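Local coordinates for protein putative polyprenyl synthetase (PDB 3NF2) that probably makes prenyl diphosphates by chain elongation as a magnesium-dependent isoprenyl diphosphate synthase of the FPP/GGPP synthase family, at residues A160-Y165 and L177-N182; K249-V254 and R301-D306. All coordinates share one frame; numbering follows the deposited sequence.

Contact 1: A160-Y165 and L177-N182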
loop_
_atom_site.group_PDB
_atom_site.type_symbol
_atom_site.label_atom_id
_atom_site.label_comp_id
_atom_site.label_asym_id
_atom_site.label_seq_id
_atom_site.Cartn_x
_atom_site.Cartn_y
_atom_site.Cartn_z
ATOM N N ALA A 160 -5.811 10.336 -6.511
ATOM C CA ALA A 160 -7.105 10.817 -6.000
ATOM C C ALA A 160 -7.623 11.972 -6.840
ATOM O O ALA A 160 -8.810 12.018 -7.188
ATOM C CB ALA A 160 -7.004 11.245 -4.526
ATOM N N GLN A 161 -6.723 12.896 -7.169
ATOM C CA GLN A 161 -7.042 14.002 -8.058
ATOM C C GLN A 161 -7.491 13.481 -9.427
ATOM O O GLN A 161 -8.499 13.941 -9.967
ATOM C CB GLN A 161 -5.849 14.967 -8.160
ATOM C CG GLN A 161 -5.706 15.841 -6.911
ATOM C CD GLN A 161 -4.284 16.347 -6.618
ATOM O OE1 GLN A 161 -3.348 16.159 -7.401
ATOM N NE2 GLN A 161 -4.130 17.002 -5.468
ATOM N N ASP A 162 -6.769 12.502 -9.961
ATOM C CA ASP A 162 -7.118 11.914 -11.259
ATOM C C ASP A 162 -8.549 11.372 -11.255
ATOM O O ASP A 162 -9.357 11.760 -12.094
ATOM C CB ASP A 162 -6.126 10.824 -11.655
ATOM C CG ASP A 162 -6.276 10.406 -13.101
ATOM O OD1 ASP A 162 -5.435 10.817 -13.921
ATOM O OD2 ASP A 162 -7.241 9.683 -13.429
ATOM N N ILE A 163 -8.850 10.509 -10.285
ATOM C CA ILE A 163 -10.201 9.979 -10.071
ATOM C C ILE A 163 -11.258 11.092 -9.855
ATOM O O ILE A 163 -12.349 11.040 -10.423
ATOM C CB ILE A 163 -10.217 8.947 -8.904
ATOM C CG1 ILE A 163 -9.291 7.773 -9.226
ATOM C CG2 ILE A 163 -11.633 8.436 -8.627
ATOM C CD1 ILE A 163 -9.003 6.867 -8.045
ATOM N N SER A 164 -10.908 12.099 -9.060
ATOM C CA SER A 164 -11.786 13.229 -8.762
ATOM C C SER A 164 -12.152 14.074 -9.987
ATOM O O SER A 164 -13.197 14.721 -9.995
ATOM C CB SER A 164 -11.141 14.122 -7.698
ATOM O OG SER A 164 -12.032 15.119 -7.254
ATOM N N TYR A 165 -11.302 14.056 -11.015
ATOM C CA TYR A 165 -11.536 14.846 -12.233
ATOM C C TYR A 165 -12.013 14.032 -13.434
ATOM O O TYR A 165 -12.274 14.595 -14.492
ATOM C CB TYR A 165 -10.284 15.644 -12.654
ATOM C CG TYR A 165 -9.660 16.541 -11.590
ATOM C CD1 TYR A 165 -10.446 17.290 -10.717
ATOM C CD2 TYR A 165 -8.276 16.673 -11.500
ATOM C CE1 TYR A 165 -9.874 18.115 -9.755
ATOM C CE2 TYR A 165 -7.688 17.491 -10.544
ATOM C CZ TYR A 165 -8.486 18.210 -9.671
ATOM O OH TYR A 165 -7.891 19.026 -8.724
ATOM N N LEU A 177 -1.540 21.200 -12.916
ATOM C CA LEU A 177 -0.177 21.404 -12.448
ATOM C C LEU A 177 0.064 20.708 -11.132
ATOM O O LEU A 177 1.056 19.989 -10.994
ATOM C CB LEU A 177 0.154 22.897 -12.315
ATOM C CG LEU A 177 0.449 23.674 -13.604
ATOM C CD1 LEU A 177 0.702 25.157 -13.308
ATOM C CD2 LEU A 177 1.615 23.068 -14.377
ATOM N N GLU A 178 -0.837 20.900 -10.169
ATOM C CA GLU A 178 -0.653 20.242 -8.880
ATOM C C GLU A 178 -0.815 18.722 -8.969
ATOM O O GLU A 178 -0.130 17.995 -8.258
ATOM C CB GLU A 178 -1.497 20.875 -7.758
ATOM C CG GLU A 178 -2.965 20.535 -7.770
ATOM C CD GLU A 178 -3.609 20.604 -6.386
ATOM O OE1 GLU A 178 -4.743 21.122 -6.287
ATOM O OE2 GLU A 178 -2.987 20.144 -5.400
ATOM N N MET A 179 -1.681 18.252 -9.869
ATOM C CA MET A 179 -1.810 16.818 -10.141
ATOM C C MET A 179 -0.523 16.248 -10.738
ATOM O O MET A 179 -0.034 15.197 -10.312
ATOM C CB MET A 179 -2.999 16.528 -11.069
ATOM C CG MET A 179 -3.163 15.056 -11.434
ATOM S SD MET A 179 -4.793 14.662 -12.140
ATOM C CE MET A 179 -4.452 14.872 -13.887
ATOM N N GLU A 180 0.026 16.948 -11.721
ATOM C CA GLU A 180 1.239 16.477 -12.383
ATOM C C GLU A 180 2.448 16.540 -11.464
ATOM O O GLU A 180 3.334 15.703 -11.565
ATOM C CB GLU A 180 1.471 17.221 -13.706
ATOM C CG GLU A 180 0.510 16.718 -14.790
ATOM C CD GLU A 180 0.793 17.282 -16.160
ATOM O OE1 GLU A 180 0.069 16.904 -17.096
ATOM O OE2 GLU A 180 1.739 18.081 -16.312
ATOM N N GLY A 181 2.444 17.512 -10.551
ATOM C CA GLY A 181 3.454 17.622 -9.510
ATOM C C GLY A 181 3.377 16.454 -8.554
ATOM O O GLY A 181 4.397 15.932 -8.122
ATOM N N ASN A 182 2.176 16.069 -8.186
ATOM C CA ASN A 182 2.000 14.902 -7.371
ATOM C C ASN A 182 2.380 13.619 -8.081
ATOM O O ASN A 182 3.062 12.799 -7.550
ATOM C CB ASN A 182 0.564 14.811 -6.887
ATOM C CG ASN A 182 0.280 15.699 -5.721
ATOM O OD1 ASN A 182 1.131 15.959 -4.901
ATOM N ND2 ASN A 182 -0.921 16.160 -5.640
#

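Contact 2: K249-V254 and R301-D306. With SO4 (sulfate ion), chain F.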
loop_
_atom_site.group_PDB
_atom_site.type_symbol
_atom_site.label_atom_id
_atom_site.label_comp_id
_atom_site.label_asym_id
_atom_site.label_seq_id
_atom_site.Cartn_x
_atom_site.Cartn_y
_atom_site.Cartn_z
ATOM N N LYS A 249 -6.549 14.666 -20.016
ATOM C CA LYS A 249 -6.485 16.078 -19.886
ATOM C C LYS A 249 -5.100 16.521 -19.491
ATOM O O LYS A 249 -4.864 16.926 -18.387
ATOM C CB LYS A 249 -7.553 16.548 -18.938
ATOM C CG LYS A 249 -8.925 16.288 -19.496
ATOM C CD LYS A 249 -9.883 17.428 -19.225
ATOM C CE LYS A 249 -10.961 17.481 -20.258
ATOM N NZ LYS A 249 -11.496 16.154 -20.495
ATOM N N SER A 250 -4.189 16.449 -20.434
ATOM C CA SER A 250 -2.811 16.844 -20.246
ATOM C C SER A 250 -2.703 18.313 -20.366
ATOM O O SER A 250 -3.635 18.962 -20.736
ATOM C CB SER A 250 -1.933 16.195 -21.275
ATOM O OG SER A 250 -2.585 16.203 -22.502
ATOM N N LEU A 251 -1.538 18.828 -20.072
ATOM C CA LEU A 251 -1.341 20.242 -20.027
ATOM C C LEU A 251 -1.667 20.939 -21.328
ATOM O O LEU A 251 -2.263 21.970 -21.299
ATOM C CB LEU A 251 0.083 20.537 -19.652
ATOM C CG LEU A 251 0.285 20.677 -18.166
ATOM C CD1 LEU A 251 1.709 20.861 -17.862
ATOM C CD2 LEU A 251 -0.489 21.805 -17.657
ATOM N N PRO A 252 -1.299 20.408 -22.473
ATOM C CA PRO A 252 -1.703 21.146 -23.680
ATOM C C PRO A 252 -3.226 21.265 -23.829
ATOM O O PRO A 252 -3.731 22.352 -24.144
ATOM C CB PRO A 252 -1.124 20.317 -24.834
ATOM C CG PRO A 252 -0.164 19.375 -24.240
ATOM C CD PRO A 252 -0.489 19.215 -22.794
ATOM N N VAL A 253 -3.933 20.161 -23.580
ATOM C CA VAL A 253 -5.399 20.110 -23.649
ATOM C C VAL A 253 -6.005 21.146 -22.724
ATOM O O VAL A 253 -6.819 21.975 -23.133
ATOM C CB VAL A 253 -5.924 18.723 -23.231
ATOM C CG1 VAL A 253 -7.446 18.669 -23.310
ATOM C CG2 VAL A 253 -5.319 17.651 -24.099
ATOM N N VAL A 254 -5.571 21.098 -21.473
ATOM C CA VAL A 254 -6.065 21.986 -20.432
ATOM C C VAL A 254 -5.737 23.457 -20.698
ATOM O O VAL A 254 -6.611 24.324 -20.572
ATOM C CB VAL A 254 -5.534 21.529 -19.067
ATOM C CG1 VAL A 254 -5.873 22.520 -18.017
ATOM C CG2 VAL A 254 -6.129 20.161 -18.706
ATOM N N ARG A 301 -0.070 23.985 -27.149
ATOM C CA ARG A 301 1.257 23.417 -27.372
ATOM C C ARG A 301 2.365 24.364 -26.928
ATOM O O ARG A 301 3.247 23.983 -26.149
ATOM C CB ARG A 301 1.442 23.102 -28.847
ATOM C CG ARG A 301 2.748 22.439 -29.176
ATOM C CD ARG A 301 2.794 22.122 -30.639
ATOM N NE ARG A 301 3.796 21.116 -30.948
ATOM C CZ ARG A 301 3.951 20.581 -32.151
ATOM N NH1 ARG A 301 3.159 20.959 -33.142
ATOM N NH2 ARG A 301 4.876 19.653 -32.355
ATOM N N GLU A 302 2.291 25.596 -27.426
ATOM C CA GLU A 302 3.246 26.641 -27.099
ATOM C C GLU A 302 3.344 26.872 -25.602
ATOM O O GLU A 302 4.451 26.901 -25.055
ATOM C CB GLU A 302 2.875 27.951 -27.811
ATOM C CG GLU A 302 3.853 29.103 -27.571
ATOM C CD GLU A 302 5.272 28.810 -28.074
ATOM O OE1 GLU A 302 5.424 28.157 -29.130
ATOM O OE2 GLU A 302 6.240 29.241 -27.410
ATOM N N TRP A 303 2.190 27.017 -24.943
ATOM C CA TRP A 303 2.162 27.231 -23.502
ATOM C C TRP A 303 2.876 26.112 -22.743
ATOM O O TRP A 303 3.566 26.375 -21.753
ATOM C CB TRP A 303 0.735 27.386 -22.972
ATOM C CG TRP A 303 0.725 27.883 -21.561
ATOM C CD1 TRP A 303 0.744 29.180 -21.153
ATOM C CD2 TRP A 303 0.739 27.084 -20.366
ATOM N NE1 TRP A 303 0.743 29.250 -19.769
ATOM C CE2 TRP A 303 0.751 27.975 -19.266
ATOM C CE3 TRP A 303 0.744 25.701 -20.119
ATOM C CZ2 TRP A 303 0.753 27.531 -17.944
ATOM C CZ3 TRP A 303 0.758 25.259 -18.807
ATOM C CH2 TRP A 303 0.755 26.176 -17.734
ATOM N N THR A 304 2.717 24.879 -23.217
ATOM C CA THR A 304 3.297 23.718 -22.542
ATOM C C THR A 304 4.819 23.609 -22.786
ATOM O O THR A 304 5.566 23.186 -21.892
ATOM C CB THR A 304 2.562 22.416 -22.918
ATOM O OG1 THR A 304 1.151 22.605 -22.748
ATOM C CG2 THR A 304 3.029 21.242 -22.041
ATOM N N ALA A 305 5.274 24.005 -23.973
ATOM C CA ALA A 305 6.722 24.087 -24.253
ATOM C C ALA A 305 7.385 25.166 -23.402
ATOM O O ALA A 305 8.471 24.951 -22.871
ATOM C CB ALA A 305 6.997 24.320 -25.739
ATOM N N ASP A 306 6.710 26.305 -23.252
ATOM C CA ASP A 306 7.180 27.378 -22.368
ATOM C C ASP A 306 7.190 26.973 -20.900
ATOM O O ASP A 306 8.054 27.416 -20.140
ATOM C CB ASP A 306 6.338 28.641 -22.531
ATOM C CG ASP A 306 6.429 29.233 -23.927
ATOM O OD1 ASP A 306 7.312 28.810 -24.708
ATOM O OD2 ASP A 306 5.611 30.128 -24.238
HETATM S S SO4 F . 4.692 18.795 -35.962
HETATM O O1 SO4 F . 5.469 18.582 -34.744
HETATM O O2 SO4 F . 4.138 17.523 -36.422
HETATM O O3 SO4 F . 3.598 19.723 -35.685
HETATM O O4 SO4 F . 5.562 19.358 -36.993
#

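Contact 1: A160-Y165 and L177-N182
Q161 reaches across from helix 139-165 to three residues of helix 173-198. Its CB lies 4.1 Å from M179 SD. CG sits beside the backbone N (chi1 -76°), and the chain then runs on extended, which carries the amide over to the partner helix. At the tip, OE1 accepts a hydrogen bond from N182 ND2 at 3.0 Å. The N-H points fairly well at the oxygen (155°). The oxygen lies close to the plane of the N182 amide, while the donor is tilted 26° from the plane of the Q161 carbonyl. The same OE1 comes within 3.2 Å of M179 CA. On the other branch, NE2 is 3.3 Å from E178 OE2, with the amide and carboxylate planes turned well out of parallel.

M179 lies beside this amide. With CG anti to the backbone N, its chain is extended as far as the sulfur, and SD comes to 3.6 Å from D162 N. The bend at chi3 turns only the methyl CE, toward D162 OD1. The sulfur also lies at the edge of the Y165 ring, 4.1 Å from CD2, a Met-aromatic contact. D162 OD1 forms a salt bridge with K183, and a bound sulfate, not the one at R301, has its nearest atom about 4 Å from the D162 side chain.

The two helix pieces run roughly antiparallel, with axes 10.1 Å apart. This is a surface pairing of consecutive helices in the all-helical isoprenoid synthase fold. D162 closes the sequence GQAQD, consistent with the GQxxD motif of this family beside its diphosphate-binding cleft.

Contact 2: K249-V254 and R301-D306
R301, whose backbone meets P252 across this contact, has an NH1 gripped by two partners. One is the sulfate ion, with NH1 2.9 Å from its O3. The other is E296, which forms a salt bridge. NH2 completes a two-pronged grip on the sulfate, at 2.7 Å from its O1. Both bonds are nearly straight (175° and 170°), and the sulfur lies in the guanidinium plane at its edge. The arginine chain is extended from CG to NE, with CG anti to the backbone N, and this sets the charged end well away from helix 251-259. W230 adds a cation-pi contact. The sulfate probably comes from the crystallisation liquor.

The contact itself is mostly apolar. T304 lies across P252 at about a right angle. Its OG1 is 3.3 Å from P252 N, but the proline nitrogen has no hydrogen to give. OG1 instead bonds to G300 O, one turn back in its own helix. With chi1 at -50° the hydroxyl sits beside its backbone N, and the methyl CG2 is left to meet L251 CB at 3.9 Å. L251 also sends CD2 to the edge of the W303 ring, 3.8 Å from CZ3.

S250 stands at the N-cap of helix 251-259, although its side chain makes no capping bond. Its carbonyl O accepts from V254 N, and L251 N bonds to D225. The proline in this first turn has no N-H needing an acceptor. D225 belongs to the sequence DDLLGIWGD, consistent with the second aspartate-rich motif of polyprenyl synthases. The contact packs helix 300-319 against the helix start behind that motif, in the all-helical isoprenoid synthase fold.

From the N terminus, the chain first closes contact 1. Eleven residues separate its segments, and they turn helix 139-165 back into helix 173-198. The chain then passes through helix 203-230 before contact 2 opens at 249-254. That contact closes a longer, mostly helical loop of 46 residues at 301-306. The two loops follow in series and neither nest nor cross. Their centres are about 16 Å apart, yet the contacts touch. L177 and E180 of helix 173-198 both pack on L251, with E180 OE2 3.2 Å from L251 CD1. Helix 251-259 thus joins the earlier helix pair to helix 300-319.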